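Long-range contact in putative mandelate racemase (Salmonella typhimurium, PDB 2O56), which is a magnesium-binding member of the enolase superfamily whose function is not established, possibly a hydro-lyase (dehydratase): residues L285-D296 against M312-H323. Sequence-based numbering, arbitrary orientation.
Sequences LENGSLSVIQPD and MAHVYDKTVQIH
His323 and Asp296 meet at the C-terminal ends of two neighbouring parallel strands of the enolase-superfamily barrel, 292-293 and 319-320. His323 ND1 donates to the anti lone pair of Asp296 OD2 at 2.6 Å; the oxygen lies near the imidazole plane, although carboxylate and ring planes are 42° apart. Asp296 OD1 accepts from the backbone N of Cys298, two residues on, which helps to fix the carboxylate. Two residues earlier in each segment, Gln294 NE2 reaches Gln321 OE1 at 2.8 Å, coming from above the carbonyl plane, with the two amides turned 63° against each other. The same NE2 also bonds Glu247, a magnesium ligand, while Tyr245 and Tyr133 hold Gln321 OE1.

Between the strands, Ile293 N to Thr319 O (2.9 Å) and Gln321 N to Ile293 O set the parallel pairing. Ile293 places CG1 between its backbone N and carbonyl carbon (chi1 64°), carrying CD1 to Ala313 CB at 3.7 Å, on helix 302-314, which connects the two strands in a beta-alpha-beta unit.

At the other end, Leu285 lays CB over one face of the Tyr316 ring, a CH-pi contact 3.9 Å from the centroid, while CD1 meets Met312 CE. The Lys318 chain bends at chi2 and passes CD2 of Leu285; its NZ then meets Leu290 O head-on at 2.9 Å. With a water and, weakly, Tyr316 O also accepting, neutral oxygens meet this buried ammonium, whereas the His323-Asp296 bond sets the imidazole's rotation beside the magnesium ligand Glu273, consistent with the His-Asp pair of mandelate-racemase-like enzymes.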
loop_
_atom_site.group_PDB
_atom_site.type_symbol
_atom_site.label_atom_id
_atom_site.label_comp_id
_atom_site.label_asym_id
_atom_site.label_seq_id
_atom_site.Cartn_x
_atom_site.Cartn_y
_atom_site.Cartn_z
ATOM N N LEU A 285 3.222 10.228 12.865
ATOM C CA LEU A 285 4.619 9.828 12.674
ATOM C C LEU A 285 4.701 8.874 11.497
ATOM O O LEU A 285 5.570 9.013 10.643
ATOM C CB LEU A 285 5.188 9.179 13.937
ATOM C CG LEU A 285 5.207 10.056 15.190
ATOM C CD1 LEU A 285 5.675 9.216 16.355
ATOM C CD2 LEU A 285 6.119 11.211 15.010
ATOM N N GLU A 286 3.771 7.928 11.449
ATOM C CA GLU A 286 3.726 6.947 10.372
ATOM C C GLU A 286 3.364 7.534 9.018
ATOM O O GLU A 286 3.858 7.068 8.005
ATOM C CB GLU A 286 2.809 5.777 10.745
ATOM C CG GLU A 286 3.429 4.903 11.840
ATOM C CD GLU A 286 2.590 3.690 12.184
ATOM O OE1 GLU A 286 1.689 3.322 11.401
ATOM O OE2 GLU A 286 2.829 3.105 13.256
ATOM N N ASN A 287 2.527 8.564 8.998
ATOM C CA ASN A 287 2.100 9.140 7.736
ATOM C C ASN A 287 2.990 10.293 7.251
ATOM O O ASN A 287 2.803 10.801 6.156
ATOM C CB ASN A 287 0.580 9.459 7.708
ATOM C CG ASN A 287 0.188 10.784 8.409
ATOM O OD1 ASN A 287 1.017 11.521 8.916
ATOM N ND2 ASN A 287 -1.111 11.074 8.415
ATOM N N GLY A 288 3.953 10.691 8.074
ATOM C CA GLY A 288 4.965 11.694 7.671
ATOM C C GLY A 288 4.434 13.105 7.525
ATOM O O GLY A 288 5.078 13.954 6.889
ATOM N N SER A 289 3.288 13.397 8.139
ATOM C CA SER A 289 2.658 14.738 7.948
ATOM C C SER A 289 3.290 15.885 8.742
ATOM O O SER A 289 3.322 17.033 8.277
ATOM C CB SER A 289 1.156 14.690 8.236
ATOM O OG SER A 289 0.886 14.176 9.535
ATOM N N LEU A 290 3.784 15.586 9.943
ATOM C CA LEU A 290 4.277 16.632 10.855
ATOM C C LEU A 290 5.786 16.703 10.779
ATOM O O LEU A 290 6.435 15.676 10.666
ATOM C CB LEU A 290 3.815 16.365 12.304
ATOM C CG LEU A 290 2.292 16.352 12.539
ATOM C CD1 LEU A 290 1.997 16.193 14.011
ATOM C CD2 LEU A 290 1.708 17.667 12.000
ATOM N N SER A 291 6.344 17.912 10.818
ATOM C CA SER A 291 7.781 18.096 10.956
ATOM C C SER A 291 8.138 18.478 12.383
ATOM O O SER A 291 9.213 18.141 12.874
ATOM C CB SER A 291 8.277 19.220 10.015
ATOM O OG SER A 291 8.168 18.831 8.657
ATOM N N VAL A 292 7.247 19.230 13.023
ATOM C CA VAL A 292 7.450 19.716 14.395
ATOM C C VAL A 292 6.255 19.264 15.230
ATOM O O VAL A 292 5.120 19.450 14.811
ATOM C CB VAL A 292 7.555 21.270 14.439
ATOM C CG1 VAL A 292 7.568 21.818 15.907
ATOM C CG2 VAL A 292 8.794 21.740 13.688
ATOM N N ILE A 293 6.514 18.658 16.392
ATOM C CA ILE A 293 5.433 18.253 17.288
ATOM C C ILE A 293 5.340 19.169 18.509
ATOM O O ILE A 293 6.355 19.678 19.003
ATOM C CB ILE A 293 5.508 16.754 17.673
ATOM C CG1 ILE A 293 6.777 16.461 18.466
ATOM C CG2 ILE A 293 5.414 15.857 16.396
ATOM C CD1 ILE A 293 6.644 15.218 19.336
ATOM N N GLN A 294 4.113 19.399 18.971
ATOM C CA GLN A 294 3.857 20.409 19.986
ATOM C C GLN A 294 3.011 19.908 21.146
ATOM O O GLN A 294 1.993 20.534 21.465
ATOM C CB GLN A 294 3.187 21.640 19.372
ATOM C CG GLN A 294 3.898 22.162 18.131
ATOM C CD GLN A 294 3.119 23.254 17.447
ATOM O OE1 GLN A 294 1.995 23.052 17.038
ATOM N NE2 GLN A 294 3.715 24.425 17.335
ATOM N N PRO A 295 3.434 18.801 21.801
ATOM C CA PRO A 295 2.634 18.362 22.923
ATOM C C PRO A 295 2.700 19.398 24.031
ATOM O O PRO A 295 3.738 20.031 24.238
ATOM C CB PRO A 295 3.299 17.038 23.361
ATOM C CG PRO A 295 4.721 17.125 22.834
ATOM C CD PRO A 295 4.636 17.964 21.590
ATOM N N ASP A 296 1.571 19.589 24.696
ATOM C CA ASP A 296 1.494 20.379 25.925
ATOM C C ASP A 296 1.650 19.378 27.075
ATOM O O ASP A 296 0.896 18.424 27.153
ATOM C CB ASP A 296 0.110 21.059 25.948
ATOM C CG ASP A 296 -0.083 22.018 27.132
ATOM O OD1 ASP A 296 0.124 21.620 28.286
ATOM O OD2 ASP A 296 -0.496 23.174 26.906
ATOM N N MET A 312 10.063 8.870 20.835
ATOM C CA MET A 312 9.503 8.188 19.664
ATOM C C MET A 312 9.568 9.075 18.420
ATOM O O MET A 312 9.896 8.632 17.326
ATOM C CB MET A 312 8.047 7.847 19.935
ATOM C CG MET A 312 7.452 6.928 18.890
ATOM S SD MET A 312 5.863 6.264 19.395
ATOM C CE MET A 312 4.886 7.770 19.502
ATOM N N ALA A 313 9.258 10.344 18.594
ATOM C CA ALA A 313 9.284 11.266 17.453
ATOM C C ALA A 313 10.684 11.443 16.830
ATOM O O ALA A 313 10.811 11.754 15.643
ATOM C CB ALA A 313 8.707 12.562 17.849
ATOM N N HIS A 314 11.729 11.269 17.642
ATOM C CA HIS A 314 13.126 11.408 17.212
ATOM C C HIS A 314 13.500 10.381 16.139
ATOM O O HIS A 314 14.260 10.690 15.218
ATOM C CB HIS A 314 14.052 11.330 18.441
ATOM C CG HIS A 314 15.477 11.758 18.187
ATOM N ND1 HIS A 314 15.811 12.930 17.538
ATOM C CD2 HIS A 314 16.653 11.186 18.549
ATOM C CE1 HIS A 314 17.131 13.050 17.499
ATOM N NE2 HIS A 314 17.666 12.005 18.106
ATOM N N VAL A 315 12.909 9.183 16.214
ATOM C CA VAL A 315 13.056 8.159 15.157
ATOM C C VAL A 315 12.639 8.641 13.757
ATOM O O VAL A 315 13.124 8.134 12.740
ATOM C CB VAL A 315 12.276 6.893 15.548
ATOM C CG1 VAL A 315 12.517 5.738 14.563
ATOM C CG2 VAL A 315 12.662 6.509 16.975
ATOM N N TYR A 316 11.731 9.609 13.720
ATOM C CA TYR A 316 11.119 10.072 12.470
ATOM C C TYR A 316 11.576 11.494 12.224
ATOM O O TYR A 316 10.957 12.226 11.456
ATOM C CB TYR A 316 9.585 10.042 12.579
ATOM C CG TYR A 316 9.037 8.643 12.834
ATOM C CD1 TYR A 316 8.698 7.813 11.780
ATOM C CD2 TYR A 316 8.902 8.157 14.131
ATOM C CE1 TYR A 316 8.221 6.528 12.013
ATOM C CE2 TYR A 316 8.419 6.867 14.384
ATOM C CZ TYR A 316 8.079 6.066 13.314
ATOM O OH TYR A 316 7.585 4.802 13.525
ATOM N N ASP A 317 12.661 11.877 12.892
ATOM C CA ASP A 317 13.298 13.174 12.682
ATOM C C ASP A 317 12.366 14.342 12.977
ATOM O O ASP A 317 12.387 15.348 12.256
ATOM C CB ASP A 317 13.804 13.295 11.239
ATOM C CG ASP A 317 15.162 12.652 11.032
ATOM O OD1 ASP A 317 15.547 11.778 11.837
ATOM O OD2 ASP A 317 15.845 13.020 10.050
ATOM N N LYS A 318 11.546 14.227 14.018
ATOM C CA LYS A 318 10.746 15.385 14.439
ATOM C C LYS A 318 11.481 16.158 15.499
ATOM O O LYS A 318 12.265 15.609 16.289
ATOM C CB LYS A 318 9.313 15.045 14.903
ATOM C CG LYS A 318 8.615 13.930 14.126
ATOM C CD LYS A 318 8.330 14.334 12.715
ATOM C CE LYS A 318 7.725 13.188 11.934
ATOM N NZ LYS A 318 8.094 13.318 10.485
ATOM N N THR A 319 11.270 17.463 15.472
ATOM C CA THR A 319 11.744 18.311 16.547
ATOM C C THR A 319 10.535 18.822 17.329
ATOM O O THR A 319 9.393 18.666 16.896
ATOM C CB THR A 319 12.586 19.468 16.028
ATOM O OG1 THR A 319 11.832 20.187 15.052
ATOM C CG2 THR A 319 13.844 18.944 15.402
ATOM N N VAL A 320 10.798 19.370 18.509
ATOM C CA VAL A 320 9.763 19.551 19.511
ATOM C C VAL A 320 9.720 21.005 19.950
ATOM O O VAL A 320 10.741 21.582 20.331
ATOM C CB VAL A 320 10.009 18.662 20.734
ATOM C CG1 VAL A 320 8.898 18.838 21.761
ATOM C CG2 VAL A 320 10.147 17.193 20.309
ATOM N N GLN A 321 8.527 21.586 19.881
ATOM C CA GLN A 321 8.221 22.820 20.572
ATOM C C GLN A 321 7.071 22.521 21.518
ATOM O O GLN A 321 5.946 22.392 21.067
ATOM C CB GLN A 321 7.759 23.878 19.554
ATOM C CG GLN A 321 7.269 25.171 20.241
ATOM C CD GLN A 321 5.874 25.576 19.834
ATOM O OE1 GLN A 321 5.639 26.002 18.694
ATOM N NE2 GLN A 321 4.945 25.486 20.764
ATOM N N ILE A 322 7.344 22.407 22.815
ATOM C CA ILE A 322 6.288 22.199 23.800
ATOM C C ILE A 322 5.234 23.290 23.657
ATOM O O ILE A 322 5.562 24.473 23.543
ATOM C CB ILE A 322 6.846 22.126 25.258
ATOM C CG1 ILE A 322 7.872 20.993 25.384
ATOM C CG2 ILE A 322 5.728 21.838 26.285
ATOM C CD1 ILE A 322 7.316 19.607 25.084
ATOM N N HIS A 323 3.969 22.890 23.603
ATOM C CA HIS A 323 2.885 23.858 23.660
ATOM C C HIS A 323 2.746 24.373 25.087
ATOM O O HIS A 323 2.585 23.593 26.019
ATOM C CB HIS A 323 1.555 23.262 23.198
ATOM C CG HIS A 323 0.398 24.189 23.389
ATOM N ND1 HIS A 323 -0.400 24.161 24.514
ATOM C CD2 HIS A 323 -0.053 25.217 22.633
ATOM C CE1 HIS A 323 -1.306 25.118 24.431
ATOM N NE2 HIS A 323 -1.124 25.769 23.296
HETATM O O HOH W 1 7.283 10.654 9.853
HETATM O O HOH W 2 11.610 19.342 12.540
HETATM O O HOH W 3 3.324 22.394 28.546
#